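Local coordinates for protein endoglucanase (Clostridium thermocellum, PDB 2E4T) that hydrolyses internal beta-1,4-glucosidic bonds of cellulose and probably xyloglucan through the family 44 TIM-barrel part of a larger multidomain enzyme, at residues K274-P286 / Y350-Y362. Sequence-based numbering, arbitrary orientation. Where two conformers were deposited one is given.
Sequences KRLLDVLDVHWYP and YPGTKLAITEYDY
Arg275 reaches across to the Tyr350-Thr353 turn, just before strands 279-284 and 354-358 pair as parallel neighbours in the eight-stranded TIM-like barrel. Its CB lies 3.6 Å from Tyr350 OH, an oxygen whose main polar partner is Ser269; CG passes closer to it and NE stands 4.0 Å away. With CG anti to the backbone N (chi1 173°) and a bend at chi3, the chain lays its guanidinium flat on the Tyr350 ring, planes 16° apart, while Gly352 O sits over the opposite face. Arg275 CZ and both terminal nitrogens lie against Tyr350 CE2 and CZ. At the guanidinium edge, NH1 donates in plane to Thr353 OG1 (2.9 Å) and to Leu277 O, and NH2 to Pro351 O. Arginine suits this place because one flat cation offers both a stacking face and several in-plane donors. Thr353 OG1 and Thr353 N both donate to Tyr350 O, which closes the type II turn and helps to place the hydroxyl that Arg275 meets.

Between the strands, Leu280 turns both its N and O to strand 354-358: N donates to Lys354 O, and O accepts from Ala356 N. Small Ala356 meets Val279 CG1 through CB at 3.5 Å, whereas Val282 CG2 packs against Ile357 CD1 on the other face.

Farther along, Glu359 CG stands over the centre of the His283 ring, 3.6 Å from its centroid. Its OE1 accepts a hydrogen bond from Tyr285 OH (2.7 Å) on the anti side, and OE2 forms a salt bridge with Arg42. Polar groups at both ends thus flank a backbone-bonded middle, largely apolar on the Leu280-Val282 face. Gripped at each oxygen, the Glu359 carboxylate is probably restricted in rotation at the C-terminal end of its strand, where TIM-barrel enzymes carry their active site.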
ATOM      1  N   LYS A 274     -19.782  15.597   7.373  1.00  8.85           N
ATOM      2  CA  LYS A 274     -19.552  14.252   6.877  1.00  9.80           C
ATOM      3  C   LYS A 274     -18.049  13.989   6.866  1.00  7.83           C
ATOM      4  O   LYS A 274     -17.251  14.922   6.839  1.00  8.08           O
ATOM      5  CB  LYS A 274     -20.079  14.027   5.471  1.00 12.06           C
ATOM      6  CG  LYS A 274     -19.436  14.815   4.439  1.00 12.50           C
ATOM      7  CD  LYS A 274     -20.400  14.678   3.278  1.00 14.48           C
ATOM      8  CE  LYS A 274     -19.808  15.424   2.164  1.00 17.41           C
ATOM      9  NZ  LYS A 274     -20.810  15.742   1.059  1.00 13.81           N
ATOM     10  N   ARG A 275     -17.684  12.703   6.852  1.00  7.86           N
ATOM     11  CA  ARG A 275     -16.297  12.328   6.858  1.00  6.93           C
ATOM     12  C   ARG A 275     -15.621  12.738   5.554  1.00  6.56           C
ATOM     13  O   ARG A 275     -16.064  12.344   4.458  1.00  7.60           O
ATOM     14  CB  ARG A 275     -16.201  10.815   7.053  1.00  7.49           C
ATOM     15  CG  ARG A 275     -14.778  10.275   6.901  1.00  6.90           C
ATOM     16  CD  ARG A 275     -14.713   8.767   7.307  1.00  7.05           C
ATOM     17  NE  ARG A 275     -14.819   8.571   8.752  1.00  7.45           N
ATOM     18  CZ  ARG A 275     -13.773   8.603   9.585  1.00  7.37           C
ATOM     19  NH1 ARG A 275     -12.536   8.930   9.139  1.00  6.95           N
ATOM     20  NH2 ARG A 275     -13.970   8.290  10.871  1.00  8.49           N
ATOM     21  N   LEU A 276     -14.494  13.454   5.656  1.00  6.47           N
ATOM     22  CA  LEU A 276     -13.775  13.908   4.471  1.00  6.24           C
ATOM     23  C   LEU A 276     -12.448  13.175   4.284  1.00  6.31           C
ATOM     24  O   LEU A 276     -11.832  13.285   3.204  1.00  7.54           O
ATOM     25  CB  LEU A 276     -13.503  15.431   4.522  1.00  6.80           C
ATOM     26  CG  LEU A 276     -14.790  16.252   4.512  1.00  6.96           C
ATOM     27  CD1 LEU A 276     -14.422  17.731   4.638  1.00  8.47           C
ATOM     28  CD2 LEU A 276     -15.615  16.046   3.252  1.00  8.35           C
ATOM     29  N   LEU A 277     -11.952  12.468   5.303  1.00  5.95           N
ATOM     30  CA  LEU A 277     -10.763  11.626   5.166  1.00  5.69           C
ATOM     31  C   LEU A 277     -11.202  10.214   5.552  1.00  5.46           C
ATOM     32  O   LEU A 277     -11.603  10.004   6.701  1.00  6.42           O
ATOM     33  CB  LEU A 277      -9.655  12.058   6.108  1.00  6.01           C
ATOM     34  CG  LEU A 277      -8.388  11.201   6.079  1.00  6.09           C
ATOM     35  CD1 LEU A 277      -7.660  11.294   4.729  1.00  6.67           C
ATOM     36  CD2 LEU A 277      -7.499  11.491   7.235  1.00  6.66           C
ATOM     37  N   ASP A 278     -11.109   9.275   4.605  1.00  5.45           N
ATOM     38  CA  ASP A 278     -11.456   7.894   4.919  1.00  5.57           C
ATOM     39  C   ASP A 278     -10.244   7.067   5.327  1.00  5.16           C
ATOM     40  O   ASP A 278     -10.371   6.167   6.188  1.00  5.70           O
ATOM     41  CB  ASP A 278     -12.164   7.244   3.742  1.00  6.11           C
ATOM     42  CG  ASP A 278     -13.479   7.929   3.477  1.00  6.25           C
ATOM     43  OD1 ASP A 278     -14.459   7.606   4.206  1.00  9.12           O
ATOM     44  OD2 ASP A 278     -13.523   8.804   2.578  1.00  6.45           O
ATOM     45  N   VAL A 279      -9.097   7.333   4.704  1.00  5.35           N
ATOM     46  CA  VAL A 279      -7.940   6.478   4.850  1.00  5.14           C
ATOM     47  C   VAL A 279      -6.679   7.344   4.956  1.00  5.04           C
ATOM     48  O   VAL A 279      -6.377   8.114   4.048  1.00  5.97           O
ATOM     49  CB  VAL A 279      -7.785   5.499   3.670  1.00  5.24           C
ATOM     50  CG1 VAL A 279      -6.717   4.480   3.995  1.00  5.86           C
ATOM     51  CG2 VAL A 279      -9.104   4.813   3.323  1.00  5.58           C
ATOM     52  N   LEU A 280      -5.978   7.215   6.086  1.00  4.81           N
ATOM     53  CA  LEU A 280      -4.641   7.789   6.253  1.00  5.03           C
ATOM     54  C   LEU A 280      -3.683   6.935   5.422  1.00  5.05           C
ATOM     55  O   LEU A 280      -3.615   5.729   5.616  1.00  5.98           O
ATOM     56  CB  LEU A 280      -4.262   7.763   7.735  1.00  4.88           C
ATOM     57  CG  LEU A 280      -2.888   8.344   8.040  1.00  5.77           C
ATOM     58  CD1 LEU A 280      -2.880   9.860   7.832  1.00  7.67           C
ATOM     59  CD2 LEU A 280      -2.482   8.023   9.482  1.00  6.47           C
ATOM     60  N   ASP A 281      -2.977   7.594   4.496  1.00  5.32           N
ATOM     61  CA  ASP A 281      -2.224   6.909   3.421  1.00  5.57           C
ATOM     62  C   ASP A 281      -0.781   7.361   3.481  1.00  4.81           C
ATOM     63  O   ASP A 281      -0.498   8.587   3.388  1.00  5.66           O
ATOM     64  CB  ASP A 281      -2.885   7.426   2.084  1.00  6.61           C
ATOM     65  CG  ASP A 281      -2.202   6.991   0.832  1.00  6.48           C
ATOM     66  OD1 ASP A 281      -1.004   6.614   0.894  1.00  7.44           O
ATOM     67  OD2 ASP A 281      -2.903   7.001  -0.216  1.00  7.97           O
ATOM     68  N   VAL A 282       0.135   6.412   3.689  1.00  4.86           N
ATOM     69  CA  VAL A 282       1.541   6.736   3.742  1.00  4.80           C
ATOM     70  C   VAL A 282       2.332   5.719   2.878  1.00  4.55           C
ATOM     71  O   VAL A 282       1.865   4.614   2.575  1.00  4.98           O
ATOM     72  CB  VAL A 282       2.113   6.743   5.179  1.00  5.98           C
ATOM     73  CG1 VAL A 282       1.440   7.822   6.027  1.00  7.08           C
ATOM     74  CG2 VAL A 282       1.966   5.342   5.835  1.00  7.68           C
ATOM     75  N   HIS A 283       3.550   6.152   2.524  1.00  4.84           N
ATOM     76  CA  HIS A 283       4.520   5.303   1.842  1.00  5.14           C
ATOM     77  C   HIS A 283       5.599   4.947   2.857  1.00  4.98           C
ATOM     78  O   HIS A 283       6.053   5.807   3.627  1.00  5.45           O
ATOM     79  CB  HIS A 283       5.156   6.033   0.672  1.00  5.09           C
ATOM     80  CG  HIS A 283       4.157   6.452  -0.348  1.00  5.17           C
ATOM     81  ND1 HIS A 283       2.837   6.107  -0.447  1.00  6.56           N
ATOM     82  CD2 HIS A 283       4.397   7.291  -1.410  1.00  4.34           C
ATOM     83  CE1 HIS A 283       2.321   6.710  -1.548  1.00  4.90           C
ATOM     84  NE2 HIS A 283       3.259   7.447  -2.130  1.00  7.29           N
ATOM     85  N   TRP A 284       6.025   3.665   2.851  1.00  5.39           N
ATOM     86  CA  TRP A 284       6.999   3.179   3.815  1.00  5.33           C
ATOM     87  C   TRP A 284       8.010   2.299   3.070  1.00  5.23           C
ATOM     88  O   TRP A 284       7.780   1.114   2.840  1.00  6.39           O
ATOM     89  CB  TRP A 284       6.331   2.379   4.967  1.00  6.11           C
ATOM     90  CG  TRP A 284       7.254   1.838   5.975  1.00  6.51           C
ATOM     91  CD1 TRP A 284       7.713   0.538   6.069  1.00  7.15           C
ATOM     92  CD2 TRP A 284       7.849   2.545   7.104  1.00  6.74           C
ATOM     93  NE1 TRP A 284       8.530   0.406   7.202  1.00  7.77           N
ATOM     94  CE2 TRP A 284       8.612   1.604   7.852  1.00  7.28           C
ATOM     95  CE3 TRP A 284       7.769   3.848   7.578  1.00  7.39           C
ATOM     96  CZ2 TRP A 284       9.299   1.963   9.032  1.00  8.17           C
ATOM     97  CZ3 TRP A 284       8.462   4.185   8.765  1.00  8.72           C
ATOM     98  CH2 TRP A 284       9.209   3.219   9.453  1.00  8.75           C
ATOM     99  N   TYR A 285       9.132   2.924   2.693  1.00  5.40           N
ATOM    100  CA  TYR A 285      10.277   2.187   2.177  1.00  5.78           C
ATOM    101  C   TYR A 285      11.213   2.042   3.341  1.00  5.40           C
ATOM    102  O   TYR A 285      11.717   3.038   3.870  1.00  6.43           O
ATOM    103  CB  TYR A 285      10.937   2.921   1.014  1.00  5.86           C
ATOM    104  CG  TYR A 285      10.046   2.939  -0.215  1.00  5.74           C
ATOM    105  CD1 TYR A 285      10.014   1.861  -1.076  1.00  5.76           C
ATOM    106  CD2 TYR A 285       9.261   4.045  -0.517  1.00  6.21           C
ATOM    107  CE1 TYR A 285       9.214   1.885  -2.213  1.00  6.26           C
ATOM    108  CE2 TYR A 285       8.471   4.100  -1.638  1.00  5.95           C
ATOM    109  CZ  TYR A 285       8.459   3.011  -2.525  1.00  5.40           C
ATOM    110  OH  TYR A 285       7.783   3.025  -3.702  1.00  6.18           O
ATOM    111  N   PRO A 286      11.444   0.802   3.843  1.00  5.66           N
ATOM    112  CA  PRO A 286      12.257   0.637   5.044  1.00  5.93           C
ATOM    113  C   PRO A 286      13.606   1.318   4.899  1.00  5.93           C
ATOM    114  O   PRO A 286      14.274   1.159   3.859  1.00  6.80           O
ATOM    115  CB  PRO A 286      12.403  -0.892   5.160  1.00  7.45           C
ATOM    116  CG  PRO A 286      11.212  -1.370   4.504  0.70  7.60           C
ATOM    117  CD  PRO A 286      10.898  -0.477   3.355  0.70  6.28           C
ATOM    118  N   TYR A 350      -8.575  11.112  14.975  1.00  7.95           N
ATOM    119  CA  TYR A 350      -9.691  10.947  14.051  1.00  7.32           C
ATOM    120  C   TYR A 350     -10.147   9.492  14.061  1.00  7.25           C
ATOM    121  O   TYR A 350      -9.903   8.697  13.106  1.00  6.90           O
ATOM    122  CB  TYR A 350      -9.366  11.423  12.631  1.00  7.74           C
ATOM    123  CG  TYR A 350     -10.576  11.669  11.749  1.00  7.48           C
ATOM    124  CD1 TYR A 350     -10.437  12.342  10.542  1.00  8.04           C
ATOM    125  CD2 TYR A 350     -11.842  11.261  12.135  1.00  7.83           C
ATOM    126  CE1 TYR A 350     -11.520  12.592   9.733  1.00  9.20           C
ATOM    127  CE2 TYR A 350     -12.955  11.546  11.348  1.00  8.87           C
ATOM    128  CZ  TYR A 350     -12.808  12.194  10.137  1.00  9.11           C
ATOM    129  OH  TYR A 350     -13.885  12.461   9.320  1.00 10.91           O
ATOM    130  N   PRO A 351     -10.801   9.067  15.152  1.00  7.86           N
ATOM    131  CA  PRO A 351     -11.203   7.667  15.284  1.00  8.47           C
ATOM    132  C   PRO A 351     -12.011   7.209  14.087  1.00  7.66           C
ATOM    133  O   PRO A 351     -12.825   7.954  13.529  1.00  8.38           O
ATOM    134  CB  PRO A 351     -12.056   7.634  16.579  1.00 11.12           C
ATOM    135  CG  PRO A 351     -11.674   8.809  17.324  1.00 11.63           C
ATOM    136  CD  PRO A 351     -11.139   9.859  16.345  1.00  9.38           C
ATOM    137  N   GLY A 352     -11.798   5.942  13.690  1.00  8.26           N
ATOM    138  CA  GLY A 352     -12.564   5.403  12.591  1.00  8.73           C
ATOM    139  C   GLY A 352     -11.880   5.567  11.222  1.00  7.45           C
ATOM    140  O   GLY A 352     -12.319   4.984  10.234  1.00  8.54           O
ATOM    141  N   THR A 353     -10.830   6.388  11.165  1.00  6.38           N
ATOM    142  CA  THR A 353     -10.035   6.508   9.948  1.00  5.87           C
ATOM    143  C   THR A 353      -9.262   5.202   9.730  1.00  5.99           C
ATOM    144  O   THR A 353      -8.748   4.615  10.688  1.00  7.11           O
ATOM    145  CB  THR A 353      -9.093   7.715  10.078  1.00  6.04           C
ATOM    146  OG1 THR A 353      -9.880   8.876  10.381  1.00  6.52           O
ATOM    147  CG2 THR A 353      -8.293   7.978   8.820  1.00  6.66           C
ATOM    148  N   LYS A 354      -9.208   4.769   8.468  1.00  5.28           N
ATOM    149  CA  LYS A 354      -8.499   3.562   8.120  1.00  5.20           C
ATOM    150  C   LYS A 354      -7.011   3.898   7.821  1.00  5.13           C
ATOM    151  O   LYS A 354      -6.650   5.090   7.761  1.00  5.38           O
ATOM    152  CB  LYS A 354      -9.161   2.919   6.873  1.00  6.21           C
ATOM    153  CG  LYS A 354     -10.603   2.521   7.117  1.00  7.52           C
ATOM    154  CD  LYS A 354     -11.414   2.241   5.850  1.00  8.77           C
ATOM    155  CE  LYS A 354     -12.828   1.864   6.105  1.00  9.17           C
ATOM    156  NZ  LYS A 354     -13.524   1.235   5.004  0.60 10.04           N
ATOM    157  N   LEU A 355      -6.185   2.869   7.658  1.00  5.40           N
ATOM    158  CA  LEU A 355      -4.751   3.063   7.414  1.00  5.30           C
ATOM    159  C   LEU A 355      -4.343   2.287   6.157  1.00  4.82           C
ATOM    160  O   LEU A 355      -4.673   1.089   6.039  1.00  5.44           O
ATOM    161  CB  LEU A 355      -3.947   2.582   8.634  1.00  5.72           C
ATOM    162  CG  LEU A 355      -2.428   2.674   8.502  1.00  6.11           C
ATOM    163  CD1 LEU A 355      -1.961   4.115   8.322  1.00  7.40           C
ATOM    164  CD2 LEU A 355      -1.761   2.098   9.743  1.00  7.23           C
ATOM    165  N   ALA A 356      -3.618   2.954   5.246  1.00  4.82           N
ATOM    166  CA  ALA A 356      -3.128   2.271   4.054  1.00  4.71           C
ATOM    167  C   ALA A 356      -1.646   2.577   3.866  1.00  4.75           C
ATOM    168  O   ALA A 356      -1.186   3.697   4.107  1.00  5.41           O
ATOM    169  CB  ALA A 356      -3.904   2.708   2.807  1.00  5.68           C
ATOM    170  N   ILE A 357      -0.928   1.557   3.372  1.00  4.59           N
ATOM    171  CA  ILE A 357       0.497   1.669   3.018  1.00  4.43           C
ATOM    172  C   ILE A 357       0.536   1.525   1.498  1.00  4.42           C
ATOM    173  O   ILE A 357       0.533   0.418   0.964  1.00  4.97           O
ATOM    174  CB  ILE A 357       1.370   0.618   3.722  1.00  5.14           C
ATOM    175  CG1 ILE A 357       1.042   0.509   5.225  1.00  6.12           C
ATOM    176  CG2 ILE A 357       2.811   0.931   3.434  1.00  5.99           C
ATOM    177  CD1 ILE A 357       1.239   1.763   6.047  1.00  6.88           C
ATOM    178  N   THR A 358       0.501   2.686   0.793  1.00  4.58           N
ATOM    179  CA  THR A 358       0.236   2.659  -0.637  1.00  4.98           C
ATOM    180  C   THR A 358       1.506   2.541  -1.515  1.00  4.70           C
ATOM    181  O   THR A 358       1.373   2.338  -2.734  1.00  4.76           O
ATOM    182  CB  THR A 358      -0.611   3.854  -1.070  1.00  5.02           C
ATOM    183  OG1 THR A 358       0.087   5.049  -0.775  1.00  6.62           O
ATOM    184  CG2 THR A 358      -2.013   3.760  -0.497  1.00  5.98           C
ATOM    185  N   GLU A 359       2.686   2.612  -0.904  1.00  4.77           N
ATOM    186  CA  GLU A 359       3.909   2.177  -1.551  1.00  4.55           C
ATOM    187  C   GLU A 359       4.785   1.592  -0.448  1.00  4.64           C
ATOM    188  O   GLU A 359       4.870   2.164   0.660  1.00  4.95           O
ATOM    189  CB  GLU A 359       4.721   3.282  -2.232  1.00  4.97           C
ATOM    190  CG  GLU A 359       3.988   3.943  -3.374  1.00  5.15           C
ATOM    191  CD  GLU A 359       4.768   5.017  -4.107  1.00  5.18           C
ATOM    192  OE1 GLU A 359       6.030   5.037  -4.024  1.00  6.12           O
ATOM    193  OE2 GLU A 359       4.106   5.823  -4.828  1.00  5.76           O
ATOM    194  N   TYR A 360       5.481   0.502  -0.751  1.00  4.88           N
ATOM    195  CA  TYR A 360       6.485  -0.072   0.110  1.00  4.85           C
ATOM    196  C   TYR A 360       7.259  -1.082  -0.760  1.00  5.01           C
ATOM    197  O   TYR A 360       6.770  -1.547  -1.813  1.00  5.43           O
ATOM    198  CB  TYR A 360       5.882  -0.790   1.343  1.00  5.35           C
ATOM    199  CG  TYR A 360       5.033  -2.006   0.990  1.00  5.04           C
ATOM    200  CD1 TYR A 360       5.614  -3.264   0.956  1.00  5.50           C
ATOM    201  CD2 TYR A 360       3.697  -1.885   0.658  1.00  5.06           C
ATOM    202  CE1 TYR A 360       4.915  -4.389   0.592  1.00  5.70           C
ATOM    203  CE2 TYR A 360       2.945  -3.016   0.296  1.00  4.95           C
ATOM    204  CZ  TYR A 360       3.568  -4.251   0.251  1.00  5.18           C
ATOM    205  OH  TYR A 360       2.907  -5.391  -0.130  1.00  5.92           O
ATOM    206  N   ASP A 361       8.459  -1.449  -0.284  1.00  5.14           N
ATOM    207  CA  ASP A 361       9.310  -2.468  -0.933  1.00  4.99           C
ATOM    208  C   ASP A 361      10.391  -2.791   0.063  1.00  5.16           C
ATOM    209  O   ASP A 361      11.165  -1.910   0.442  1.00  6.11           O
ATOM    210  CB  ASP A 361       9.889  -1.902  -2.218  1.00  6.44           C
ATOM    211  CG  ASP A 361      10.902  -2.827  -2.903  1.00  7.26           C
ATOM    212  OD1 ASP A 361      10.957  -4.024  -2.575  1.00  7.22           O
ATOM    213  OD2 ASP A 361      11.619  -2.323  -3.841  1.00 10.03           O
ATOM    214  N   TYR A 362      10.447  -4.079   0.495  1.00  5.43           N
ATOM    215  CA  TYR A 362      11.472  -4.534   1.423  1.00  5.16           C
ATOM    216  C   TYR A 362      12.758  -4.997   0.712  1.00  5.37           C
ATOM    217  O   TYR A 362      13.712  -5.415   1.395  1.00  6.36           O
ATOM    218  CB  TYR A 362      10.901  -5.601   2.371  1.00  5.88           C
ATOM    219  CG  TYR A 362      10.142  -4.962   3.508  1.00  5.47           C
ATOM    220  CD1 TYR A 362       8.942  -4.253   3.275  1.00  6.08           C
ATOM    221  CD2 TYR A 362      10.660  -4.968   4.799  1.00  5.83           C
ATOM    222  CE1 TYR A 362       8.318  -3.528   4.282  1.00  6.19           C
ATOM    223  CE2 TYR A 362      10.036  -4.282   5.820  1.00  6.25           C
ATOM    224  CZ  TYR A 362       8.889  -3.525   5.557  1.00  6.31           C
ATOM    225  OH  TYR A 362       8.237  -2.785   6.516  1.00  7.01           O
TER
HETATM  226  O   HOH W   1     -12.808   5.601   7.506  1.00  9.07           O
HETATM  227  O   HOH W   2       9.885  -2.086   8.495  1.00  7.74           O